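Local coordinates for quinoline 2-oxidoreductase large subunit (Pseudomonas putida, PDB 1T3Q), which carries the molybdenum and pterin cytosine dinucleotide cofactor of a molybdenum hydroxylase that oxidises quinoline at its 2-position, at residues 664-669 against 673-678; 506-511 against 542-547; 465-470 against 549-554; 499-504 against 512-517. All blocks are in the same frame, centred on the assembly; numbering follows the deposited sequence.

Contact 1: residues 664-669 against 673-678; sequences EDCGTM and MIVEGQ. With MCN (pterin cytosine dinucleotide), chain N.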
# COMPACT_ATOMS: atom_id res chain seq x y z
N GLU B 664 21.01 4.30 36.10
CA GLU B 664 20.84 5.14 34.92
C GLU B 664 20.15 6.46 35.20
O GLU B 664 19.20 6.53 35.97
CB GLU B 664 20.03 4.39 33.85
CG GLU B 664 19.58 5.25 32.66
CD GLU B 664 20.74 5.68 31.77
OE1 GLU B 664 20.59 6.68 31.03
OE2 GLU B 664 21.79 5.01 31.79
N ASP B 665 20.67 7.52 34.58
CA ASP B 665 20.08 8.84 34.71
C ASP B 665 19.94 9.40 33.30
O ASP B 665 20.90 9.93 32.74
CB ASP B 665 20.96 9.78 35.54
CG ASP B 665 20.27 11.11 35.87
OD1 ASP B 665 19.44 11.58 35.07
OD2 ASP B 665 20.57 11.70 36.93
N CYS B 666 18.74 9.25 32.74
CA CYS B 666 18.45 9.77 31.41
C CYS B 666 17.45 10.90 31.58
O CYS B 666 16.53 11.07 30.78
CB CYS B 666 17.86 8.66 30.52
SG CYS B 666 16.37 7.84 31.17
N GLY B 667 17.64 11.68 32.64
CA GLY B 667 16.73 12.76 32.91
C GLY B 667 15.36 12.16 33.15
O GLY B 667 15.24 11.10 33.76
N THR B 668 14.32 12.83 32.66
CA THR B 668 12.96 12.35 32.83
C THR B 668 12.69 11.14 31.94
O THR B 668 12.84 11.21 30.72
CB THR B 668 11.94 13.45 32.45
OG1 THR B 668 12.09 14.56 33.35
CG2 THR B 668 10.51 12.93 32.54
N MET B 669 12.31 10.02 32.55
CA MET B 669 11.99 8.81 31.78
C MET B 669 10.57 8.94 31.24
O MET B 669 9.65 9.26 31.99
CB MET B 669 12.06 7.56 32.66
CG MET B 669 13.43 7.20 33.19
SD MET B 669 13.35 5.64 34.09
CE MET B 669 12.73 6.19 35.67
N MET B 673 9.39 1.31 32.00
CA MET B 673 9.42 -0.08 31.52
C MET B 673 10.28 -0.20 30.26
O MET B 673 11.14 -1.07 30.16
CB MET B 673 7.99 -0.54 31.21
CG MET B 673 7.90 -1.97 30.71
SD MET B 673 6.21 -2.43 30.27
CE MET B 673 6.05 -1.57 28.68
N ILE B 674 10.03 0.67 29.30
CA ILE B 674 10.78 0.65 28.04
C ILE B 674 12.25 0.98 28.27
O ILE B 674 13.12 0.36 27.67
CB ILE B 674 10.13 1.62 27.02
CG1 ILE B 674 8.85 0.98 26.47
CG2 ILE B 674 11.11 1.94 25.87
CD1 ILE B 674 8.01 1.89 25.62
N VAL B 675 12.53 1.94 29.15
CA VAL B 675 13.91 2.30 29.45
C VAL B 675 14.66 1.10 30.04
O VAL B 675 15.81 0.85 29.68
CB VAL B 675 13.98 3.49 30.45
CG1 VAL B 675 15.41 3.70 30.92
CG2 VAL B 675 13.45 4.75 29.79
N GLU B 676 14.02 0.36 30.94
CA GLU B 676 14.70 -0.78 31.52
C GLU B 676 14.92 -1.86 30.47
O GLU B 676 15.91 -2.58 30.53
CB GLU B 676 13.94 -1.34 32.73
CG GLU B 676 13.98 -0.39 33.94
CD GLU B 676 13.71 -1.09 35.26
OE1 GLU B 676 13.41 -2.30 35.26
OE2 GLU B 676 13.80 -0.41 36.31
N GLY B 677 14.00 -1.96 29.52
CA GLY B 677 14.16 -2.94 28.46
C GLY B 677 15.41 -2.59 27.66
O GLY B 677 16.18 -3.46 27.28
N GLN B 678 15.61 -1.29 27.43
CA GLN B 678 16.77 -0.81 26.68
C GLN B 678 18.06 -1.10 27.43
O GLN B 678 19.09 -1.43 26.83
CB GLN B 678 16.64 0.70 26.44
CG GLN B 678 15.55 1.07 25.46
CD GLN B 678 15.87 0.61 24.05
OE1 GLN B 678 16.83 1.08 23.44
NE2 GLN B 678 15.08 -0.33 23.53
N1 MCN N . 13.21 6.43 26.41
C2 MCN N . 12.28 6.85 27.42
N3 MCN N . 12.75 7.92 28.17
C4 MCN N . 13.98 8.57 28.02
C5 MCN N . 14.89 8.08 26.98
C6 MCN N . 14.50 7.02 26.18
O2 MCN N . 11.23 6.29 27.58
N4 MCN N . 14.32 9.58 28.79
C1' MCN N . 12.69 5.24 25.51
C2D MCN N . 12.09 5.76 24.13
O2' MCN N . 10.98 4.90 23.71
C3' MCN N . 13.29 5.75 23.20
C4D MCN N . 14.08 4.53 23.61
O4D MCN N . 13.74 4.33 25.08
O3' MCN N . 12.84 5.66 21.81
C5' MCN N . 15.60 4.56 23.27
O5' MCN N . 16.07 5.78 23.79
PA MCN N . 16.83 6.88 22.95
O1A MCN N . 15.89 8.04 22.84
O2A MCN N . 18.18 7.01 23.65
O3A MCN N . 17.31 6.39 21.48
PB MCN N . 16.48 6.17 20.12
O1B MCN N . 17.03 7.13 19.12
O2B MCN N . 15.00 6.21 20.37
O3B MCN N . 16.83 4.66 19.71
C10 MCN N . 18.03 4.36 19.04
C9' MCN N . 18.91 3.71 20.05
C8' MCN N . 20.19 3.31 19.27
S8' MCN N . 21.10 4.68 18.56
C7' MCN N . 20.65 2.08 19.10
S7' MCN N . 22.11 1.63 18.17
C6' MCN N . 19.82 0.89 19.70
C7 MCN N . 19.01 1.36 20.89
O9' MCN N . 18.21 2.48 20.55
N5' MCN N . 19.08 0.28 18.53
C4A MCN N . 18.01 -0.54 19.05
N8' MCN N . 18.10 0.26 21.36
C4B MCN N . 17.55 -0.62 20.38
N1' MCN N . 16.49 -1.44 20.86
C2' MCN N . 15.90 -2.20 19.91
N2' MCN N . 14.90 -3.01 20.31
N3' MCN N . 16.26 -2.17 18.58
C4' MCN N . 17.31 -1.36 18.02
O4' MCN N . 17.56 -1.39 16.84

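Contact 2: residues 506-511 against 542-547; sequences SGQGHE and FGAYAS. With MCN (pterin cytosine dinucleotide), chain N; SMO (dioxosulfidomolybdenum(VI) ion), chain O.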
# COMPACT_ATOMS: atom_id res chain seq x y z
N SER B 506 13.03 0.62 15.35
CA SER B 506 13.55 -0.72 15.09
C SER B 506 13.40 -1.52 16.38
O SER B 506 14.22 -2.38 16.70
CB SER B 506 15.01 -0.68 14.62
OG SER B 506 15.84 0.09 15.48
N GLY B 507 12.34 -1.21 17.12
CA GLY B 507 12.05 -1.90 18.37
C GLY B 507 12.15 -1.09 19.65
O GLY B 507 11.78 -1.60 20.71
N GLN B 508 12.61 0.16 19.57
CA GLN B 508 12.75 0.94 20.80
C GLN B 508 11.51 1.63 21.35
O GLN B 508 11.61 2.47 22.24
CB GLN B 508 13.92 1.95 20.69
CG GLN B 508 13.80 3.02 19.63
CD GLN B 508 14.21 2.54 18.26
OE1 GLN B 508 13.58 1.65 17.69
NE2 GLN B 508 15.28 3.12 17.72
N GLY B 509 10.33 1.28 20.82
CA GLY B 509 9.08 1.82 21.34
C GLY B 509 8.55 3.21 21.01
O GLY B 509 7.65 3.69 21.71
N HIS B 510 9.06 3.84 19.95
CA HIS B 510 8.60 5.18 19.56
C HIS B 510 7.09 5.31 19.38
O HIS B 510 6.49 6.31 19.74
CB HIS B 510 9.24 5.59 18.23
CG HIS B 510 10.73 5.68 18.28
ND1 HIS B 510 11.51 5.79 17.14
CD2 HIS B 510 11.59 5.72 19.32
CE1 HIS B 510 12.78 5.88 17.49
NE2 HIS B 510 12.85 5.85 18.81
N GLU B 511 6.49 4.29 18.79
CA GLU B 511 5.07 4.27 18.52
C GLU B 511 4.27 4.50 19.81
O GLU B 511 3.15 5.02 19.78
CB GLU B 511 4.71 2.93 17.87
CG GLU B 511 3.27 2.75 17.48
CD GLU B 511 3.08 1.54 16.58
OE1 GLU B 511 1.94 1.05 16.47
OE2 GLU B 511 4.08 1.08 15.98
N PHE B 542 16.77 13.19 10.45
CA PHE B 542 17.93 12.31 10.37
C PHE B 542 17.66 10.90 10.88
O PHE B 542 18.48 10.00 10.68
CB PHE B 542 19.10 12.94 11.12
CG PHE B 542 19.86 13.97 10.31
CD1 PHE B 542 19.19 14.95 9.59
CD2 PHE B 542 21.26 13.95 10.27
CE1 PHE B 542 19.89 15.90 8.83
CE2 PHE B 542 21.97 14.89 9.51
CZ PHE B 542 21.28 15.87 8.79
N GLY B 543 16.52 10.69 11.53
CA GLY B 543 16.19 9.37 12.03
C GLY B 543 16.63 9.07 13.45
O GLY B 543 17.02 9.96 14.20
N ALA B 544 16.54 7.79 13.82
CA ALA B 544 16.92 7.36 15.16
C ALA B 544 18.34 6.78 15.18
O ALA B 544 18.64 5.79 14.50
CB ALA B 544 15.93 6.32 15.67
N TYR B 545 19.19 7.40 15.98
CA TYR B 545 20.58 6.98 16.13
C TYR B 545 21.17 7.86 17.23
O TYR B 545 20.55 8.84 17.63
CB TYR B 545 21.35 7.16 14.81
CG TYR B 545 21.48 8.59 14.35
CD1 TYR B 545 22.43 9.45 14.91
CD2 TYR B 545 20.64 9.11 13.37
CE1 TYR B 545 22.53 10.78 14.51
CE2 TYR B 545 20.73 10.43 12.96
CZ TYR B 545 21.68 11.27 13.53
OH TYR B 545 21.77 12.58 13.15
N ALA B 546 22.35 7.50 17.72
CA ALA B 546 23.02 8.27 18.76
C ALA B 546 22.13 8.65 19.95
O ALA B 546 22.24 9.76 20.48
CB ALA B 546 23.63 9.53 18.15
N SER B 547 21.26 7.73 20.37
CA SER B 547 20.36 7.97 21.50
C SER B 547 19.69 9.34 21.38
O SER B 547 19.72 10.13 22.33
CB SER B 547 21.14 7.90 22.81
OG SER B 547 21.87 6.69 22.92
N1 MCN N . 13.21 6.43 26.41
C2 MCN N . 12.28 6.85 27.42
N3 MCN N . 12.75 7.92 28.17
C4 MCN N . 13.98 8.57 28.02
C5 MCN N . 14.89 8.08 26.98
C6 MCN N . 14.50 7.02 26.18
O2 MCN N . 11.23 6.29 27.58
N4 MCN N . 14.32 9.58 28.79
C1' MCN N . 12.69 5.24 25.51
C2D MCN N . 12.09 5.76 24.13
O2' MCN N . 10.98 4.90 23.71
C3' MCN N . 13.29 5.75 23.20
C4D MCN N . 14.08 4.53 23.61
O4D MCN N . 13.74 4.33 25.08
O3' MCN N . 12.84 5.66 21.81
C5' MCN N . 15.60 4.56 23.27
O5' MCN N . 16.07 5.78 23.79
PA MCN N . 16.83 6.88 22.95
O1A MCN N . 15.89 8.04 22.84
O2A MCN N . 18.18 7.01 23.65
O3A MCN N . 17.31 6.39 21.48
PB MCN N . 16.48 6.17 20.12
O1B MCN N . 17.03 7.13 19.12
O2B MCN N . 15.00 6.21 20.37
O3B MCN N . 16.83 4.66 19.71
C10 MCN N . 18.03 4.36 19.04
C9' MCN N . 18.91 3.71 20.05
C8' MCN N . 20.19 3.31 19.27
S8' MCN N . 21.10 4.68 18.56
C7' MCN N . 20.65 2.08 19.10
S7' MCN N . 22.11 1.63 18.17
C6' MCN N . 19.82 0.89 19.70
C7 MCN N . 19.01 1.36 20.89
O9' MCN N . 18.21 2.48 20.55
N5' MCN N . 19.08 0.28 18.53
C4A MCN N . 18.01 -0.54 19.05
N8' MCN N . 18.10 0.26 21.36
C4B MCN N . 17.55 -0.62 20.38
N1' MCN N . 16.49 -1.44 20.86
C2' MCN N . 15.90 -2.20 19.91
N2' MCN N . 14.90 -3.01 20.31
N3' MCN N . 16.26 -2.17 18.58
C4' MCN N . 17.31 -1.36 18.02
O4' MCN N . 17.56 -1.39 16.84
S SMO O . 24.73 2.84 16.72
MO SMO O . 22.84 3.73 17.15
OM2 SMO O . 23.90 5.11 17.23
OM1 SMO O . 22.09 3.67 15.63

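Contact 3: residues 465-470 against 549-554; sequences EVTGTG and GAVIGA. Unlike the reference sequence in segment 465-470: Glu465 (reference Asp), Val466 (reference Cys). With MCN (pterin cytosine dinucleotide), chain N.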
# COMPACT_ATOMS: atom_id res chain seq x y z
N GLU B 465 27.18 10.36 28.75
CA GLU B 465 26.96 10.07 27.34
C GLU B 465 26.26 11.22 26.62
O GLU B 465 25.34 11.83 27.17
CB GLU B 465 26.09 8.80 27.25
CG GLU B 465 25.41 8.53 25.92
CD GLU B 465 24.34 7.44 26.01
OE1 GLU B 465 23.83 7.01 24.96
OE2 GLU B 465 24.00 7.02 27.14
N VAL B 466 26.69 11.52 25.40
CA VAL B 466 26.04 12.58 24.64
C VAL B 466 24.78 11.99 24.02
O VAL B 466 24.84 10.96 23.34
CB VAL B 466 26.97 13.14 23.52
CG1 VAL B 466 28.19 13.82 24.16
CG2 VAL B 466 27.40 12.03 22.58
N THR B 467 23.64 12.63 24.26
CA THR B 467 22.37 12.17 23.71
C THR B 467 21.67 13.29 22.96
O THR B 467 22.15 14.42 22.94
CB THR B 467 21.42 11.64 24.82
OG1 THR B 467 20.97 12.74 25.63
CG2 THR B 467 22.15 10.64 25.70
N GLY B 468 20.52 12.98 22.35
CA GLY B 468 19.79 13.98 21.59
C GLY B 468 20.69 14.57 20.52
O GLY B 468 20.53 15.71 20.09
N THR B 469 21.63 13.75 20.09
CA THR B 469 22.63 14.13 19.10
C THR B 469 22.15 14.96 17.92
O THR B 469 21.44 14.48 17.04
CB THR B 469 23.35 12.89 18.59
OG1 THR B 469 23.88 12.18 19.72
CG2 THR B 469 24.49 13.27 17.65
N GLY B 470 22.55 16.23 17.94
CA GLY B 470 22.20 17.16 16.89
C GLY B 470 23.44 17.94 16.47
O GLY B 470 24.56 17.55 16.80
N GLY B 549 16.33 9.70 19.63
CA GLY B 549 14.90 9.60 19.41
C GLY B 549 14.01 10.28 20.42
O GLY B 549 13.17 11.12 20.06
N ALA B 550 14.15 9.92 21.69
CA ALA B 550 13.34 10.51 22.75
C ALA B 550 13.51 12.02 22.80
O ALA B 550 12.53 12.76 22.88
CB ALA B 550 13.72 9.90 24.10
N VAL B 551 14.75 12.49 22.74
CA VAL B 551 15.04 13.92 22.79
C VAL B 551 14.54 14.67 21.56
O VAL B 551 13.77 15.62 21.69
CB VAL B 551 16.56 14.17 22.94
CG1 VAL B 551 16.87 15.65 22.74
CG2 VAL B 551 17.01 13.72 24.33
N ILE B 552 14.98 14.24 20.38
CA ILE B 552 14.57 14.87 19.14
C ILE B 552 13.06 14.78 18.95
O ILE B 552 12.43 15.73 18.48
CB ILE B 552 15.27 14.20 17.93
CG1 ILE B 552 16.79 14.40 18.04
CG2 ILE B 552 14.75 14.79 16.64
CD1 ILE B 552 17.22 15.87 18.00
N GLY B 553 12.49 13.64 19.32
CA GLY B 553 11.06 13.47 19.21
C GLY B 553 10.35 14.43 20.14
O GLY B 553 9.42 15.13 19.74
N ALA B 554 10.79 14.47 21.40
CA ALA B 554 10.17 15.37 22.38
C ALA B 554 10.24 16.81 21.87
O ALA B 554 9.24 17.53 21.86
CB ALA B 554 10.88 15.25 23.73
N1 MCN N . 13.21 6.43 26.41
C2 MCN N . 12.28 6.85 27.42
N3 MCN N . 12.75 7.92 28.17
C4 MCN N . 13.98 8.57 28.02
C5 MCN N . 14.89 8.08 26.98
C6 MCN N . 14.50 7.02 26.18
O2 MCN N . 11.23 6.29 27.58
N4 MCN N . 14.32 9.58 28.79
C1' MCN N . 12.69 5.24 25.51
C2D MCN N . 12.09 5.76 24.13
O2' MCN N . 10.98 4.90 23.71
C3' MCN N . 13.29 5.75 23.20
C4D MCN N . 14.08 4.53 23.61
O4D MCN N . 13.74 4.33 25.08
O3' MCN N . 12.84 5.66 21.81
C5' MCN N . 15.60 4.56 23.27
O5' MCN N . 16.07 5.78 23.79
PA MCN N . 16.83 6.88 22.95
O1A MCN N . 15.89 8.04 22.84
O2A MCN N . 18.18 7.01 23.65
O3A MCN N . 17.31 6.39 21.48
PB MCN N . 16.48 6.17 20.12
O1B MCN N . 17.03 7.13 19.12
O2B MCN N . 15.00 6.21 20.37
O3B MCN N . 16.83 4.66 19.71
C10 MCN N . 18.03 4.36 19.04
C9' MCN N . 18.91 3.71 20.05
C8' MCN N . 20.19 3.31 19.27
S8' MCN N . 21.10 4.68 18.56
C7' MCN N . 20.65 2.08 19.10
S7' MCN N . 22.11 1.63 18.17
C6' MCN N . 19.82 0.89 19.70
C7 MCN N . 19.01 1.36 20.89
O9' MCN N . 18.21 2.48 20.55
N5' MCN N . 19.08 0.28 18.53
C4A MCN N . 18.01 -0.54 19.05
N8' MCN N . 18.10 0.26 21.36
C4B MCN N . 17.55 -0.62 20.38
N1' MCN N . 16.49 -1.44 20.86
C2' MCN N . 15.90 -2.20 19.91
N2' MCN N . 14.90 -3.01 20.31
N3' MCN N . 16.26 -2.17 18.58
C4' MCN N . 17.31 -1.36 18.02
O4' MCN N . 17.56 -1.39 16.84

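Contact 4: residues 499-504 against 512-517; sequences VTTSLA and TTLAQI. With MCN (pterin cytosine dinucleotide), chain N.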
# COMPACT_ATOMS: atom_id res chain seq x y z
N VAL B 499 0.10 12.53 14.90
CA VAL B 499 1.49 12.97 14.89
C VAL B 499 2.24 12.27 13.77
O VAL B 499 2.08 11.06 13.56
CB VAL B 499 2.19 12.64 16.23
CG1 VAL B 499 3.64 13.09 16.20
CG2 VAL B 499 1.45 13.30 17.38
N THR B 500 3.06 13.02 13.04
CA THR B 500 3.86 12.43 11.97
C THR B 500 5.31 12.71 12.31
O THR B 500 5.70 13.85 12.57
CB THR B 500 3.52 13.03 10.59
OG1 THR B 500 2.12 12.88 10.33
CG2 THR B 500 4.30 12.30 9.49
N THR B 501 6.12 11.66 12.33
CA THR B 501 7.52 11.81 12.65
C THR B 501 8.44 11.23 11.58
O THR B 501 8.05 10.38 10.78
CB THR B 501 7.85 11.14 14.00
OG1 THR B 501 9.21 11.39 14.34
CG2 THR B 501 7.61 9.64 13.93
N SER B 502 9.66 11.74 11.57
CA SER B 502 10.70 11.33 10.64
C SER B 502 11.54 10.25 11.32
O SER B 502 12.41 9.64 10.71
CB SER B 502 11.55 12.55 10.30
OG SER B 502 11.73 13.36 11.46
N LEU B 503 11.27 10.04 12.61
CA LEU B 503 11.97 9.03 13.39
C LEU B 503 11.49 7.65 12.93
O LEU B 503 10.30 7.44 12.71
CB LEU B 503 11.64 9.21 14.88
CG LEU B 503 12.60 9.95 15.82
CD1 LEU B 503 13.48 10.91 15.07
CD2 LEU B 503 11.79 10.67 16.89
N ALA B 504 12.43 6.71 12.78
CA ALA B 504 12.08 5.36 12.36
C ALA B 504 12.42 4.42 13.51
O ALA B 504 13.50 4.50 14.09
CB ALA B 504 12.86 4.98 11.11
N THR B 512 4.86 4.12 20.93
CA THR B 512 4.20 4.30 22.22
C THR B 512 4.70 5.54 22.95
O THR B 512 3.91 6.40 23.34
CB THR B 512 4.41 3.05 23.12
OG1 THR B 512 3.77 1.92 22.51
CG2 THR B 512 3.83 3.28 24.51
N THR B 513 6.01 5.66 23.12
CA THR B 513 6.57 6.80 23.84
C THR B 513 6.35 8.17 23.20
O THR B 513 6.16 9.15 23.91
CB THR B 513 8.07 6.59 24.12
OG1 THR B 513 8.76 6.29 22.90
CG2 THR B 513 8.27 5.46 25.11
N LEU B 514 6.37 8.24 21.87
CA LEU B 514 6.15 9.54 21.23
C LEU B 514 4.70 9.97 21.45
O LEU B 514 4.40 11.16 21.53
CB LEU B 514 6.47 9.47 19.73
CG LEU B 514 7.94 9.19 19.38
CD1 LEU B 514 8.12 9.20 17.86
CD2 LEU B 514 8.85 10.24 20.04
N ALA B 515 3.79 9.00 21.57
CA ALA B 515 2.39 9.31 21.79
C ALA B 515 2.23 9.89 23.20
O ALA B 515 1.43 10.79 23.41
CB ALA B 515 1.53 8.05 21.65
N GLN B 516 2.99 9.34 24.14
CA GLN B 516 2.96 9.79 25.52
C GLN B 516 3.39 11.26 25.60
O GLN B 516 2.83 12.05 26.36
CB GLN B 516 3.89 8.93 26.39
CG GLN B 516 3.38 7.52 26.62
CD GLN B 516 4.32 6.69 27.48
OE1 GLN B 516 5.10 5.89 26.97
NE2 GLN B 516 4.25 6.89 28.79
N ILE B 517 4.39 11.61 24.80
CA ILE B 517 4.89 12.99 24.76
C ILE B 517 3.84 13.93 24.18
O ILE B 517 3.54 14.97 24.76
CB ILE B 517 6.18 13.10 23.89
CG1 ILE B 517 7.32 12.33 24.56
CG2 ILE B 517 6.55 14.57 23.70
CD1 ILE B 517 8.57 12.23 23.70
N1 MCN N . 13.21 6.43 26.41
C2 MCN N . 12.28 6.85 27.42
N3 MCN N . 12.75 7.92 28.17
C4 MCN N . 13.98 8.57 28.02
C5 MCN N . 14.89 8.08 26.98
C6 MCN N . 14.50 7.02 26.18
O2 MCN N . 11.23 6.29 27.58
N4 MCN N . 14.32 9.58 28.79
C1' MCN N . 12.69 5.24 25.51
C2D MCN N . 12.09 5.76 24.13
O2' MCN N . 10.98 4.90 23.71
C3' MCN N . 13.29 5.75 23.20
C4D MCN N . 14.08 4.53 23.61
O4D MCN N . 13.74 4.33 25.08
O3' MCN N . 12.84 5.66 21.81
C5' MCN N . 15.60 4.56 23.27
O5' MCN N . 16.07 5.78 23.79
PA MCN N . 16.83 6.88 22.95
O1A MCN N . 15.89 8.04 22.84
O2A MCN N . 18.18 7.01 23.65
O3A MCN N . 17.31 6.39 21.48
PB MCN N . 16.48 6.17 20.12
O1B MCN N . 17.03 7.13 19.12
O2B MCN N . 15.00 6.21 20.37
O3B MCN N . 16.83 4.66 19.71
C10 MCN N . 18.03 4.36 19.04
C9' MCN N . 18.91 3.71 20.05
C8' MCN N . 20.19 3.31 19.27
S8' MCN N . 21.10 4.68 18.56
C7' MCN N . 20.65 2.08 19.10
S7' MCN N . 22.11 1.63 18.17
C6' MCN N . 19.82 0.89 19.70
C7 MCN N . 19.01 1.36 20.89
O9' MCN N . 18.21 2.48 20.55
N5' MCN N . 19.08 0.28 18.53
C4A MCN N . 18.01 -0.54 19.05
N8' MCN N . 18.10 0.26 21.36
C4B MCN N . 17.55 -0.62 20.38
N1' MCN N . 16.49 -1.44 20.86
C2' MCN N . 15.90 -2.20 19.91
N2' MCN N . 14.90 -3.01 20.31
N3' MCN N . 16.26 -2.17 18.58
C4' MCN N . 17.31 -1.36 18.02
O4' MCN N . 17.56 -1.39 16.84

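Contact 1: residues 664-669 against 673-678
Val675 has CG1 anti to its backbone N (chi1 171°), which spreads its two methyls toward different partners in 664-669. CG1 meets Cys666 SG at 4.3 Å. CG2 meets Met669 CG at 4.2 Å, and the Met669 and Val675 side chains cross at about a right angle. These are apolar contacts, and Val675 and Cys666 also cover the cytosine. Val675 CG2 lies over the base, 3.4 Å from MCN C2. Cys666 SG comes over the same face, 3.6 Å from MCN N4. The base amino group is read by the backbone: MCN N4 donates to Thr668 O at 2.9 Å. Just before this carbonyl the chain makes an Asx turn, in which Gly667 N donates to Asp665 OD1. Asp665 OD2 is held in turn by Thr425 and Thr729.

On the helix, Gln678 bends at chi2 (-68°) and reaches the other end of the cofactor. Its NE2 donates to MCN N1' of the pterin at 3.2 Å. Its OE1 comes within 2.6 Å of MCN N8'. With an alanine here, MCN N1' is likely to lose this donor and the pterin one of its contacts with the helix. Gln106 of the small-subunit chain also reaches this region.

The strand end and the helix thus grip one dinucleotide at both ends. Apolar atoms cover a face of the cytosine, while a carbonyl oxygen accepts a hydrogen bond from the amino group. Because this carbonyl can only accept, it suits the amino group of cytosine, consistent with the cytosine form of the cofactor.

Contact 2: residues 506-511 against 542-547
Gln508 OE1 is gripped by two donors, the backbone N of Ser506 at 2.6 Å and the hydroxyl of Ser505. The Ser506 N-H arrives in the carbonyl plane, on a lone pair, and the bond is nearly straight (169°). This fixes the rotation of the amide and turns its NE2 to the cofactor. NE2 donates at 3.0 Å to the ester oxygen MCN O3B, which joins the pyrophosphate to the pterin part, and also rests 3.9 Å from Ala544 CB. The side chain gets there because CG sits between the backbone N and the carbonyl carbon (chi1 63°), with a further bend at chi2.

Ala544 CB lies beside two polar side chains. It meets the His510 ring at its edge, in plane, 3.7 Å from CE1. On the same ring, NE2 donates almost straight to MCN O2B at 2.7 Å.

Ser506 OG shares a hydrogen bond with MCN O4' of the pterin at 2.6 Å. Gln508 O accepts from the ribose hydroxyl MCN O2'. A side chain at Gly507 would run into the pterin amino group. From 542-547, Ala546 N donates to the oxygen SMO OM2 at 2.9 Å, beside the molybdenum that both dithiolene sulfurs bind. A loop leading into a helix start and a second loop close round pyrophosphate, pterin and metal, and make up part of the molybdenum site of the xanthine dehydrogenase family.

Contact 3: residues 465-470 against 549-554
Gly468 and Val551 bring their backbones close, with CA atoms 4.9 Å apart, where the chain leaves strand 454-467 and passes the first turn of helix 549-576. Gly468 has positive phi (57°), and a CB there would collide with Val551 CG1.

Val551 packs directly on this bare backbone. Its CB lies 3.5 Å from Gly468 CA. With CG1 anti to the backbone N (chi1 170°), both methyls also touch that CA. CG2 reaches on to Thr467, 4.3 Å from OG1, a hydroxyl bonded to Val636 O and Gly740 N. Ile552 bends at its end, which brings CD1 to 3.9 Å from Gly468 O.

The same helical turn holds the cofactor. Gly549 N donates to MCN O1B at 2.7 Å, and Ala550 N donates to MCN O1A at 2.8 Å. A side chain at Gly549 would clash with MCN O2B.

The contact is close van der Waals packing, mostly of aliphatic groups on the backbone of Gly468. The polar chemistry is on the cofactor side of the helix. There, backbone N-H groups at a helix N terminus face two phosphates, and the helix dipole would probably help to stabilise their negative charge.

Contact 4: residues 499-504 against 512-517
A beta-alpha-beta unit runs from strand 497-501 through helix 510-522 to strand 529-532, and this contact packs its helix on Thr501 and on the loop that follows the first strand. Leu514 CD1 lies 4.0 Å from Thr501 CG2, and the two side chains meet at about a right angle. The same CD1 touches Leu503 CD2 at 4.1 Å. One methyl of the helix thus meets one from Thr501 and one from Leu503.

Thr501 is turned so that each branch has its own task. OG1 stands anti to the backbone N (chi1 -176°) and accepts from Leu503 N at 3.0 Å, an ST turn with a nearly straight bond (165°). CG2 faces the helix. A glycine in its place would probably leave Leu503 N without this acceptor and open a gap beside Leu514. One residue earlier on the helix, Thr513 OG1 lies 2.7 Å from the ribose oxygen MCN O2', with Gly509 O also within its reach.

Leu514 also touches Ile531 of strand 529-532 and Ile557 of helix 549-576. Ile517 packs on Ala554 of that same helix. Val499 of the first strand also meets Ile557, so helix 510-522, helix 549-576 and the strands share one packed region.

From the N terminus, strand 454-467 comes first, and contact 3 later ties its end to the start of helix 549-576. This closes the longest of the four loops. Contacts 4 and 2 both lie nested inside it. Their segments alternate: 499-504, 506-511, 512-517, then 542-547. The two therefore cross, and both use helix 510-522. Contact 2 also meets contact 3 directly, as Ser547 probably bonds to Glu465 and Gly468. Contact 1 follows in series as a short local loop, from strand 655-665 into helix 672-692. That helix touches Gln508 and Thr513, and all four contacts have residues that touch the same pterin cytosine dinucleotide.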